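Local coordinates for lysozyme (PDB 4PJ2), which cleaves the beta-1,4 linkages of bacterial peptidoglycan, lysing Gram-positive bacteria, and also has chitinase activity, at residues 43-46 with 50-53; 24-29 with 33-38; 13-16 with 20-23; 4-9 with 87-92. One frame throughout, in Å; residues are numbered along the deposited sequence. Where two conformers were deposited one is given.

Interaction 1 of 4, residues 43-46 with 50-53; sequences AYWI and RPGS
The indole of Trp45 and the chain of Arg50 meet where helix 42-47 of this I-type lysozyme runs out into a loop that folds back against it. Arg50 crosses the indole at about a right angle and puts its CA over one face of the six-membered ring, 3.6 Å from the ring centre, a CH-pi contact displaced toward the rim. From there CB and CG of Arg50 run across CH2 and CZ3, and a bend at chi3 turns the guanidinium steeply to the ring, the two planes 75° apart. Arg50 NE comes to 3.5 Å from Trp45 CZ3. The guanidinium in turn offers a face to Ile46, whose CG1 lies 3.8 Å from Arg50 NH1, the two side chains running side by side in the same direction. Between the backbones, Arg50 N donates to Trp45 O at 3.0 Å, a bond spanning five residues that pins the loop to the helix. Trp45 CG stands anti to the backbone N (chi1 -178°), which swings the indole out over the loop; Cys58 of helix 55-59 touches both Trp45 and Pro51. All of 43-46 belongs to the substrate-binding site. Pro51 slides past the indole with CD 3.5 Å from Trp45 NE1, while NE1 donates to a lone pair of Pro51 O at 2.8 Å, the oxygen lying near the plane of the indole, at its edge.

Interaction 2 of 4, residues 24-29 with 33-38; sequences VGCKMD and LSCGYF
Strands 26-29 and 33-35 run antiparallel, 149° between their directions, with Cys26-Cys35 and Met28-Leu33 as non-hydrogen-bonded pairs flanking the hydrogen-bonded pair Lys27-Ser34. That central pair is joined both ways: Lys27 N gives to Ser34 O at 2.9 Å, and Ser34 N gives to Lys27 O at 3.0 Å. Past the end of the regular pairing Gly36 N reaches Gly25 O at 2.9 Å, arriving from well above the carbonyl plane.

On the face shared by Cys26, Met28, Leu33 and Cys35, a disulfide ties the strands together. With SG anti to the carbonyl carbon in both cysteines (chi1 -62° for Cys26) and the CA atoms of Cys26 and Cys35 only 4.0 Å apart, the two sulfurs meet over the pair, 2.0 Å from each other. Leu33 leans across toward the partner strand, and its CD2 serves two neighbours: it lies 3.8 Å from Cys26 CB and presses tightly on Met28 CG at 3.4 Å. Trp55 of helix 55-59 packs on Leu33 and Cys35 of this face. At the other end of the contact, Val24 CG2 rests on Gly36 O at 3.5 Å.

Asp29, the predicted nucleophile, closes the first strand, and its OD1 is hydrogen-bonded to Asn115 ND2 of the other protein chain of the assembly, a putative exported protein. The whole is a disulfide-clamped beta hairpin, part of the small antiparallel sheet beside the catalytic cleft of the lysozyme fold.

Interaction 3 of 4, residues 13-16 with 20-23; sequences CICK and GCRN
Cys15 and Cys21 are joined by a disulfide across the C-terminal end of helix 8-19 of the I-type lysozyme fold, where Gly20 stops the helix by taking up a left-handed backbone conformation. The covalent link comes first. Cys15 lies within the last turns of the helix with SG anti to its own N (chi1 -163°), directed toward the chain as it turns back, and the SG atoms of Cys15 and Cys21 are 2.1 Å apart. The bridge has a chi3 of 84°, close to the relaxed value of about 90° for a disulfide, and it draws CB of Cys15 to 3.8 Å from CB of Cys21.

Two backbone hydrogen bonds close the same turn. Gly20 N donates to Lys16 O at 2.9 Å, the usual helical span of four residues, while Cys21 N reaches further back to Cys15 O at 3.1 Å. Both donors stand above the plane of the carbonyl they use, the second the more tilted. Cys21 also has positive phi, so two successive left-handed residues make the reversal. Ser19 OG is a second partner of Cys15 O and is hydrogen-bonded to Arg22 N as well, linking the turn to the residues that follow. Ser19 is next to Glu18, the predicted proton donor, so this turn lies at the helix end that carries it.

The nonbonded packing is slight: Lys16 CA sits 3.6 Å from Cys21 N, and the closest side-chain approach of this pair is Lys16 CG to Cys21 CB at 4.3 Å.

Interaction 4 of 4, residues 4-9 with 87-92; sequences GIVSQR and EGFARE
Just past Ile5 and Val6, the two residues that touch Phe89, Ser7 OG is gripped twice: as N-cap of helix 8-19 it is hydrogen-bonded to Cys10 N, and it also meets the backbone O of Gln122 at the end of the chain. Gln70 OE1 accepts the N-H of Val6. The 4-9 segment itself meets helix 86-95 through carbon contacts. The CB of Phe89 is directed toward this segment, and Val6 comes from the opposite direction to set CG2 over one face of the ring, 3.8 Å from the centroid and 14° off the normal, a clear CH-pi contact. Val6 CG1 touches the same ring at CD1, also 3.8 Å away. Ile5 crosses obliquely at the far end; its chi1 of 65° lodges CG1 between the backbone N and carbonyl carbon and carries CD1 to 3.7 Å from Phe89 CE2. Ile5 O lies 3.5 Å from Phe89 CE1. Met73 of helix 62-76 touches all three side chains. The result is a largely buried apolar cluster, with Ile5 its exposed member, in the helical core of this lysozyme, joining the N-terminal segment to helices 62-76 and 86-95.

How the interactions relate
Interactions 2 and 3 follow each other along the chain and touch: Tyr37 CE2 packs 3.5 Å from Asn23 N, and Phe38 CE2 lies 3.8 Å from Cys15 N. Interaction 3 also meets interaction 4, with Ile14 CD1 3.8 Å from Ala90 CA, so helix 8-19 carries one to the other. The loop closed by interaction 4 encloses the other three; the centre of interaction 4 is about 20 Å from the centre of interaction 2, across the middle of the chain. Around the cleft, interaction 3 borders predicted proton donor Glu18, interaction 2 holds predicted nucleophile Asp29, and interaction 1 supplies substrate-binding residues, among them Tyr44, hydrogen-bonded to His93 on helix 86-95.

Interaction 1 of 4, residues 43-46 with 50-53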
loop_
_atom_site.group_PDB
_atom_site.type_symbol
_atom_site.label_atom_id
_atom_site.label_comp_id
_atom_site.label_asym_id
_atom_site.label_seq_id
_atom_site.Cartn_x
_atom_site.Cartn_y
_atom_site.Cartn_z
ATOM N N ALA D 43 -4.570 7.582 1.141
ATOM C CA ALA D 43 -5.213 6.508 0.390
ATOM C C ALA D 43 -6.350 5.886 1.187
ATOM O O ALA D 43 -7.385 5.488 0.633
ATOM C CB ALA D 43 -4.206 5.447 0.014
ATOM N N TYR D 44 -6.133 5.764 2.493
ATOM C CA TYR D 44 -7.111 5.184 3.399
ATOM C C TYR D 44 -8.334 6.089 3.461
ATOM O O TYR D 44 -9.462 5.627 3.320
ATOM C CB TYR D 44 -6.473 4.993 4.765
ATOM C CG TYR D 44 -7.236 4.189 5.799
ATOM C CD1 TYR D 44 -8.364 4.705 6.417
ATOM C CD2 TYR D 44 -6.758 2.968 6.240
ATOM C CE1 TYR D 44 -9.030 3.991 7.398
ATOM C CE2 TYR D 44 -7.414 2.245 7.230
ATOM C CZ TYR D 44 -8.554 2.759 7.793
ATOM O OH TYR D 44 -9.193 2.077 8.797
ATOM N N TRP D 45 -8.100 7.388 3.623
ATOM C CA TRP D 45 -9.178 8.365 3.688
ATOM C C TRP D 45 -9.997 8.407 2.409
ATOM O O TRP D 45 -11.225 8.492 2.453
ATOM C CB TRP D 45 -8.625 9.760 4.002
ATOM C CG TRP D 45 -9.693 10.791 4.130
ATOM C CD1 TRP D 45 -10.546 10.956 5.177
ATOM C CD2 TRP D 45 -10.037 11.795 3.170
ATOM N NE1 TRP D 45 -11.395 12.008 4.934
ATOM C CE2 TRP D 45 -11.103 12.541 3.709
ATOM C CE3 TRP D 45 -9.539 12.143 1.912
ATOM C CZ2 TRP D 45 -11.684 13.611 3.028
ATOM C CZ3 TRP D 45 -10.115 13.204 1.241
ATOM C CH2 TRP D 45 -11.172 13.930 1.802
ATOM N N ILE D 46 -9.326 8.324 1.270
ATOM C CA ILE D 46 -10.017 8.304 -0.012
ATOM C C ILE D 46 -10.962 7.098 -0.072
ATOM O O ILE D 46 -12.137 7.229 -0.412
ATOM C CB ILE D 46 -9.013 8.275 -1.199
ATOM C CG1 ILE D 46 -8.309 9.632 -1.312
ATOM C CG2 ILE D 46 -9.706 7.894 -2.509
ATOM C CD1 ILE D 46 -7.113 9.650 -2.257
ATOM N N ARG D 50 -14.039 9.551 1.984
ATOM C CA ARG D 50 -13.699 10.958 2.148
ATOM C C ARG D 50 -14.616 11.684 3.132
ATOM O O ARG D 50 -15.148 12.756 2.821
ATOM C CB ARG D 50 -13.731 11.676 0.799
ATOM C CG ARG D 50 -12.772 11.104 -0.227
ATOM C CD ARG D 50 -12.875 11.846 -1.547
ATOM N NE ARG D 50 -11.696 12.678 -1.783
ATOM C CZ ARG D 50 -10.773 12.458 -2.720
ATOM N NH1 ARG D 50 -10.873 11.426 -3.554
ATOM N NH2 ARG D 50 -9.738 13.289 -2.827
ATOM N N PRO D 51 -14.809 11.111 4.331
ATOM C CA PRO D 51 -15.634 11.841 5.296
ATOM C C PRO D 51 -14.982 13.146 5.746
ATOM O O PRO D 51 -13.755 13.283 5.776
ATOM C CB PRO D 51 -15.760 10.860 6.462
ATOM C CG PRO D 51 -14.549 10.015 6.375
ATOM C CD PRO D 51 -14.237 9.882 4.906
ATOM N N GLY D 52 -15.812 14.118 6.083
ATOM C CA GLY D 52 -15.299 15.410 6.477
ATOM C C GLY D 52 -14.861 16.238 5.285
ATOM O O GLY D 52 -15.143 15.908 4.131
ATOM N N SER D 53 -14.132 17.304 5.581
ATOM C CA SER D 53 -13.751 18.284 4.576
ATOM C C SER D 53 -12.478 17.899 3.834
ATOM O O SER D 53 -12.301 18.258 2.673
ATOM C CB SER D 53 -13.555 19.639 5.250
ATOM O OG SER D 53 -13.390 20.679 4.302
#

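Interaction 2 of 4, residues 24-29 with 33-38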
loop_
_atom_site.group_PDB
_atom_site.type_symbol
_atom_site.label_atom_id
_atom_site.label_comp_id
_atom_site.label_asym_id
_atom_site.label_seq_id
_atom_site.Cartn_x
_atom_site.Cartn_y
_atom_site.Cartn_z
ATOM N N VAL D 24 -2.158 13.305 17.349
ATOM C CA VAL D 24 -0.719 13.511 17.262
ATOM C C VAL D 24 -0.273 14.309 16.035
ATOM O O VAL D 24 0.920 14.559 15.862
ATOM C CB VAL D 24 0.019 12.165 17.262
ATOM C CG1 VAL D 24 -0.134 11.467 18.610
ATOM C CG2 VAL D 24 -0.487 11.266 16.128
ATOM N N GLY D 25 -1.210 14.732 15.196
ATOM C CA GLY D 25 -0.856 15.447 13.980
ATOM C C GLY D 25 -0.370 14.487 12.904
ATOM O O GLY D 25 -0.601 13.276 13.001
ATOM N N CYS D 26 0.296 15.021 11.879
ATOM C CA CYS D 26 0.781 14.205 10.762
ATOM C C CYS D 26 2.285 13.959 10.858
ATOM O O CYS D 26 3.066 14.888 11.077
ATOM C CB CYS D 26 0.455 14.870 9.425
ATOM S SG CYS D 26 -1.312 15.072 9.092
ATOM N N LYS D 27 2.676 12.700 10.688
ATOM C CA LYS D 27 4.074 12.293 10.789
ATOM C C LYS D 27 4.538 11.654 9.495
ATOM O O LYS D 27 3.798 10.908 8.850
ATOM C CB LYS D 27 4.254 11.311 11.944
ATOM C CG LYS D 27 3.923 11.915 13.301
ATOM C CD LYS D 27 3.606 10.842 14.316
ATOM C CE LYS D 27 2.877 11.428 15.509
ATOM N NZ LYS D 27 2.453 10.370 16.480
ATOM N N MET D 28 5.778 11.955 9.131
ATOM C CA MET D 28 6.359 11.501 7.880
ATOM C C MET D 28 7.191 10.252 8.080
ATOM O O MET D 28 8.039 10.187 8.974
ATOM C CB MET D 28 7.266 12.587 7.298
ATOM C CG MET D 28 6.563 13.554 6.375
ATOM S SD MET D 28 6.405 12.955 4.681
ATOM C CE MET D 28 7.919 13.690 4.053
ATOM N N ASP D 29 6.944 9.266 7.231
ATOM C CA ASP D 29 7.804 8.103 7.115
ATOM C C ASP D 29 7.819 7.752 5.630
ATOM O O ASP D 29 6.765 7.536 5.029
ATOM C CB ASP D 29 7.262 6.949 7.969
ATOM C CG ASP D 29 8.331 5.920 8.331
ATOM O OD1 ASP D 29 9.515 6.119 7.991
ATOM O OD2 ASP D 29 7.980 4.906 8.975
ATOM N N LEU D 33 2.739 10.821 4.551
ATOM C CA LEU D 33 2.182 11.294 5.808
ATOM C C LEU D 33 1.094 10.369 6.347
ATOM O O LEU D 33 0.248 9.888 5.600
ATOM C CB LEU D 33 1.572 12.686 5.631
ATOM C CG LEU D 33 2.498 13.896 5.594
ATOM C CD1 LEU D 33 1.698 15.152 5.289
ATOM C CD2 LEU D 33 3.224 14.044 6.916
ATOM N N SER D 34 1.142 10.126 7.654
ATOM C CA SER D 34 0.078 9.429 8.358
ATOM C C SER D 34 -0.352 10.338 9.495
ATOM O O SER D 34 0.499 10.899 10.197
ATOM C CB SER D 34 0.590 8.098 8.894
ATOM O OG SER D 34 -0.458 7.326 9.435
ATOM N N CYS D 35 -1.658 10.488 9.681
ATOM C CA CYS D 35 -2.174 11.531 10.551
ATOM C C CYS D 35 -3.098 11.052 11.666
ATOM O O CYS D 35 -3.936 10.168 11.474
ATOM C CB CYS D 35 -2.922 12.573 9.705
ATOM S SG CYS D 35 -1.966 13.290 8.340
ATOM N N GLY D 36 -2.951 11.666 12.836
ATOM C CA GLY D 36 -4.015 11.663 13.824
ATOM C C GLY D 36 -4.165 10.443 14.698
ATOM O O GLY D 36 -3.288 9.575 14.761
ATOM N N TYR D 37 -5.315 10.401 15.368
ATOM C CA TYR D 37 -5.658 9.367 16.342
ATOM C C TYR D 37 -5.430 7.949 15.846
ATOM O O TYR D 37 -4.985 7.085 16.602
ATOM C CB TYR D 37 -7.138 9.478 16.716
ATOM C CG TYR D 37 -7.508 10.707 17.522
ATOM C CD1 TYR D 37 -7.920 11.877 16.895
ATOM C CD2 TYR D 37 -7.475 10.682 18.909
ATOM C CE1 TYR D 37 -8.270 12.999 17.636
ATOM C CE2 TYR D 37 -7.825 11.794 19.649
ATOM C CZ TYR D 37 -8.221 12.945 19.005
ATOM O OH TYR D 37 -8.574 14.048 19.741
ATOM N N PHE D 38 -5.792 7.693 14.582
ATOM C CA PHE D 38 -5.745 6.344 14.012
ATOM C C PHE D 38 -4.631 6.193 12.980
ATOM O O PHE D 38 -4.519 5.150 12.344
ATOM C CB PHE D 38 -7.107 5.963 13.407
ATOM C CG PHE D 38 -8.170 5.736 14.441
ATOM C CD1 PHE D 38 -8.956 6.785 14.893
ATOM C CD2 PHE D 38 -8.341 4.481 15.005
ATOM C CE1 PHE D 38 -9.933 6.568 15.860
ATOM C CE2 PHE D 38 -9.304 4.261 15.971
ATOM C CZ PHE D 38 -10.093 5.307 16.407
#

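Interaction 3 of 4, residues 13-16 with 20-23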
loop_
_atom_site.group_PDB
_atom_site.type_symbol
_atom_site.label_atom_id
_atom_site.label_comp_id
_atom_site.label_asym_id
_atom_site.label_seq_id
_atom_site.Cartn_x
_atom_site.Cartn_y
_atom_site.Cartn_z
ATOM N N CYS D 13 -8.888 0.257 21.485
ATOM C CA CYS D 13 -7.622 -0.454 21.473
ATOM C C CYS D 13 -6.785 -0.091 20.255
ATOM O O CYS D 13 -5.568 0.097 20.375
ATOM C CB CYS D 13 -7.855 -1.964 21.567
ATOM S SG CYS D 13 -8.500 -2.486 23.185
ATOM N N ILE D 14 -7.410 0.024 19.081
ATOM C CA ILE D 14 -6.669 0.439 17.901
ATOM C C ILE D 14 -6.145 1.857 18.083
ATOM O O ILE D 14 -5.006 2.154 17.732
ATOM C CB ILE D 14 -7.535 0.357 16.622
ATOM C CG1 ILE D 14 -7.919 -1.106 16.363
ATOM C CG2 ILE D 14 -6.778 0.966 15.432
ATOM C CD1 ILE D 14 -8.966 -1.318 15.254
ATOM N N CYS D 15 -6.977 2.734 18.627
ATOM C CA CYS D 15 -6.569 4.105 18.888
ATOM C C CYS D 15 -5.352 4.124 19.822
ATOM O O CYS D 15 -4.352 4.766 19.529
ATOM C CB CYS D 15 -7.760 4.867 19.474
ATOM S SG CYS D 15 -7.638 6.663 19.425
ATOM N N LYS D 16 -5.414 3.372 20.912
ATOM C CA LYS D 16 -4.282 3.313 21.841
ATOM C C LYS D 16 -3.028 2.765 21.169
ATOM O O LYS D 16 -1.925 3.274 21.360
ATOM C CB LYS D 16 -4.649 2.468 23.058
ATOM C CG LYS D 16 -5.644 3.156 23.982
ATOM C CD LYS D 16 -6.051 2.292 25.163
ATOM C CE LYS D 16 -7.091 3.008 26.028
ATOM N NZ LYS D 16 -7.438 2.277 27.286
ATOM N N GLY D 20 -1.501 6.129 21.208
ATOM C CA GLY D 20 -1.801 6.301 22.622
ATOM C C GLY D 20 -3.131 7.025 22.753
ATOM O O GLY D 20 -3.439 7.623 23.785
ATOM N N CYS D 21 -3.929 6.913 21.692
ATOM C CA CYS D 21 -5.191 7.643 21.504
ATOM C C CYS D 21 -5.109 9.140 21.773
ATOM O O CYS D 21 -5.794 9.677 22.652
ATOM C CB CYS D 21 -6.351 6.999 22.279
ATOM S SG CYS D 21 -7.953 7.143 21.398
ATOM N N ARG D 22 -4.282 9.810 20.979
ATOM C CA ARG D 22 -4.141 11.265 21.038
ATOM C C ARG D 22 -4.117 11.824 19.619
ATOM O O ARG D 22 -3.732 11.119 18.677
ATOM C CB ARG D 22 -2.846 11.665 21.765
ATOM C CG ARG D 22 -2.812 11.315 23.239
ATOM C CD ARG D 22 -1.508 11.774 23.891
ATOM N NE ARG D 22 -1.316 13.225 23.827
ATOM C CZ ARG D 22 -1.698 14.087 24.766
ATOM N NH1 ARG D 22 -2.308 13.663 25.866
ATOM N NH2 ARG D 22 -1.467 15.383 24.607
ATOM N N ASN D 23 -4.531 13.079 19.454
ATOM C CA ASN D 23 -4.388 13.740 18.156
ATOM C C ASN D 23 -2.949 14.181 17.947
ATOM O O ASN D 23 -2.564 15.296 18.309
ATOM C CB ASN D 23 -5.291 14.957 18.026
ATOM C CG ASN D 23 -5.123 15.655 16.688
ATOM O OD1 ASN D 23 -4.565 15.091 15.745
ATOM N ND2 ASN D 23 -5.613 16.882 16.595
#

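Interaction 4 of 4, residues 4-9 with 87-92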
loop_
_atom_site.group_PDB
_atom_site.type_symbol
_atom_site.label_atom_id
_atom_site.label_comp_id
_atom_site.label_asym_id
_atom_site.label_seq_id
_atom_site.Cartn_x
_atom_site.Cartn_y
_atom_site.Cartn_z
ATOM N N GLY D 4 -20.863 1.624 13.935
ATOM C CA GLY D 4 -20.670 0.841 12.722
ATOM C C GLY D 4 -20.327 -0.589 13.079
ATOM O O GLY D 4 -20.642 -1.047 14.168
ATOM N N ILE D 5 -19.671 -1.307 12.176
ATOM C CA ILE D 5 -19.431 -2.727 12.417
ATOM C C ILE D 5 -18.311 -3.013 13.406
ATOM O O ILE D 5 -18.220 -4.116 13.931
ATOM C CB ILE D 5 -19.167 -3.500 11.118
ATOM C CG1 ILE D 5 -17.878 -3.051 10.434
ATOM C CG2 ILE D 5 -20.380 -3.350 10.193
ATOM C CD1 ILE D 5 -17.568 -3.878 9.206
ATOM N N VAL D 6 -17.454 -2.031 13.661
ATOM C CA VAL D 6 -16.370 -2.211 14.620
ATOM C C VAL D 6 -16.865 -1.803 16.011
ATOM O O VAL D 6 -17.491 -0.759 16.142
ATOM C CB VAL D 6 -15.131 -1.369 14.241
ATOM C CG1 VAL D 6 -13.961 -1.715 15.174
ATOM C CG2 VAL D 6 -14.766 -1.587 12.769
ATOM N N SER D 7 -16.570 -2.611 17.033
ATOM C CA SER D 7 -17.000 -2.326 18.405
ATOM C C SER D 7 -16.217 -1.146 18.983
ATOM O O SER D 7 -15.090 -0.855 18.581
ATOM C CB SER D 7 -16.791 -3.550 19.310
ATOM O OG SER D 7 -15.420 -3.672 19.691
ATOM N N GLN D 8 -16.822 -0.476 19.953
ATOM C CA GLN D 8 -16.195 0.652 20.623
ATOM C C GLN D 8 -14.909 0.257 21.334
ATOM O O GLN D 8 -13.925 0.979 21.264
ATOM C CB GLN D 8 -17.165 1.287 21.614
ATOM C CG GLN D 8 -18.357 1.925 20.952
ATOM C CD GLN D 8 -17.985 3.114 20.101
ATOM O OE1 GLN D 8 -17.419 4.085 20.591
ATOM N NE2 GLN D 8 -18.268 3.026 18.804
ATOM N N ARG D 9 -14.894 -0.898 21.991
ATOM C CA ARG D 9 -13.674 -1.315 22.691
ATOM C C ARG D 9 -12.555 -1.589 21.685
ATOM O O ARG D 9 -11.390 -1.256 21.918
ATOM C CB ARG D 9 -13.930 -2.542 23.560
ATOM C CG ARG D 9 -14.792 -2.241 24.782
ATOM C CD ARG D 9 -15.127 -3.494 25.574
ATOM N NE ARG D 9 -16.300 -3.279 26.420
ATOM C CZ ARG D 9 -16.985 -4.248 27.022
ATOM N NH1 ARG D 9 -16.620 -5.518 26.882
ATOM N NH2 ARG D 9 -18.046 -3.946 27.766
ATOM N N GLU D 87 -9.755 -8.715 15.949
ATOM C CA GLU D 87 -8.576 -9.336 15.349
ATOM C C GLU D 87 -8.540 -8.994 13.863
ATOM O O GLU D 87 -7.498 -8.612 13.332
ATOM C CB GLU D 87 -8.531 -10.862 15.517
ATOM C CG GLU D 87 -7.300 -11.458 14.794
ATOM C CD GLU D 87 -7.261 -12.971 14.735
ATOM O OE1 GLU D 87 -8.272 -13.626 15.061
ATOM O OE2 GLU D 87 -6.200 -13.505 14.332
ATOM N N GLY D 88 -9.682 -9.119 13.192
ATOM C CA GLY D 88 -9.772 -8.795 11.782
ATOM C C GLY D 88 -9.617 -7.310 11.516
ATOM O O GLY D 88 -8.804 -6.891 10.681
ATOM N N PHE D 89 -10.387 -6.501 12.232
ATOM C CA PHE D 89 -10.418 -5.068 11.961
ATOM C C PHE D 89 -9.074 -4.402 12.260
ATOM O O PHE D 89 -8.632 -3.535 11.516
ATOM C CB PHE D 89 -11.522 -4.371 12.753
ATOM C CG PHE D 89 -12.924 -4.881 12.459
ATOM C CD1 PHE D 89 -13.797 -5.157 13.504
ATOM C CD2 PHE D 89 -13.382 -5.047 11.150
ATOM C CE1 PHE D 89 -15.088 -5.613 13.253
ATOM C CE2 PHE D 89 -14.692 -5.505 10.900
ATOM C CZ PHE D 89 -15.532 -5.780 11.953
ATOM N N ALA D 90 -8.454 -4.763 13.388
ATOM C CA ALA D 90 -7.126 -4.239 13.711
ATOM C C ALA D 90 -6.115 -4.567 12.614
ATOM O O ALA D 90 -5.295 -3.719 12.235
ATOM C CB ALA D 90 -6.655 -4.784 15.082
ATOM N N ARG D 91 -6.126 -5.810 12.154
ATOM C CA ARG D 91 -5.179 -6.232 11.124
ATOM C C ARG D 91 -5.445 -5.559 9.757
ATOM O O ARG D 91 -4.509 -5.261 9.037
ATOM C CB ARG D 91 -5.115 -7.761 11.015
ATOM C CG ARG D 91 -4.533 -8.417 12.280
ATOM C CD ARG D 91 -4.477 -9.934 12.204
ATOM N NE ARG D 91 -3.580 -10.424 11.164
ATOM C CZ ARG D 91 -3.538 -11.680 10.732
ATOM N NH1 ARG D 91 -4.355 -12.599 11.244
ATOM N NH2 ARG D 91 -2.695 -12.009 9.763
ATOM N N GLU D 92 -6.710 -5.286 9.435
ATOM C CA GLU D 92 -7.038 -4.471 8.258
ATOM C C GLU D 92 -6.531 -3.055 8.428
ATOM O O GLU D 92 -5.996 -2.453 7.524
ATOM C CB GLU D 92 -8.557 -4.417 8.046
ATOM C CG GLU D 92 -9.202 -5.746 7.698
ATOM C CD GLU D 92 -8.864 -6.194 6.321
ATOM O OE1 GLU D 92 -9.639 -5.838 5.398
ATOM O OE2 GLU D 92 -7.880 -6.924 6.156
#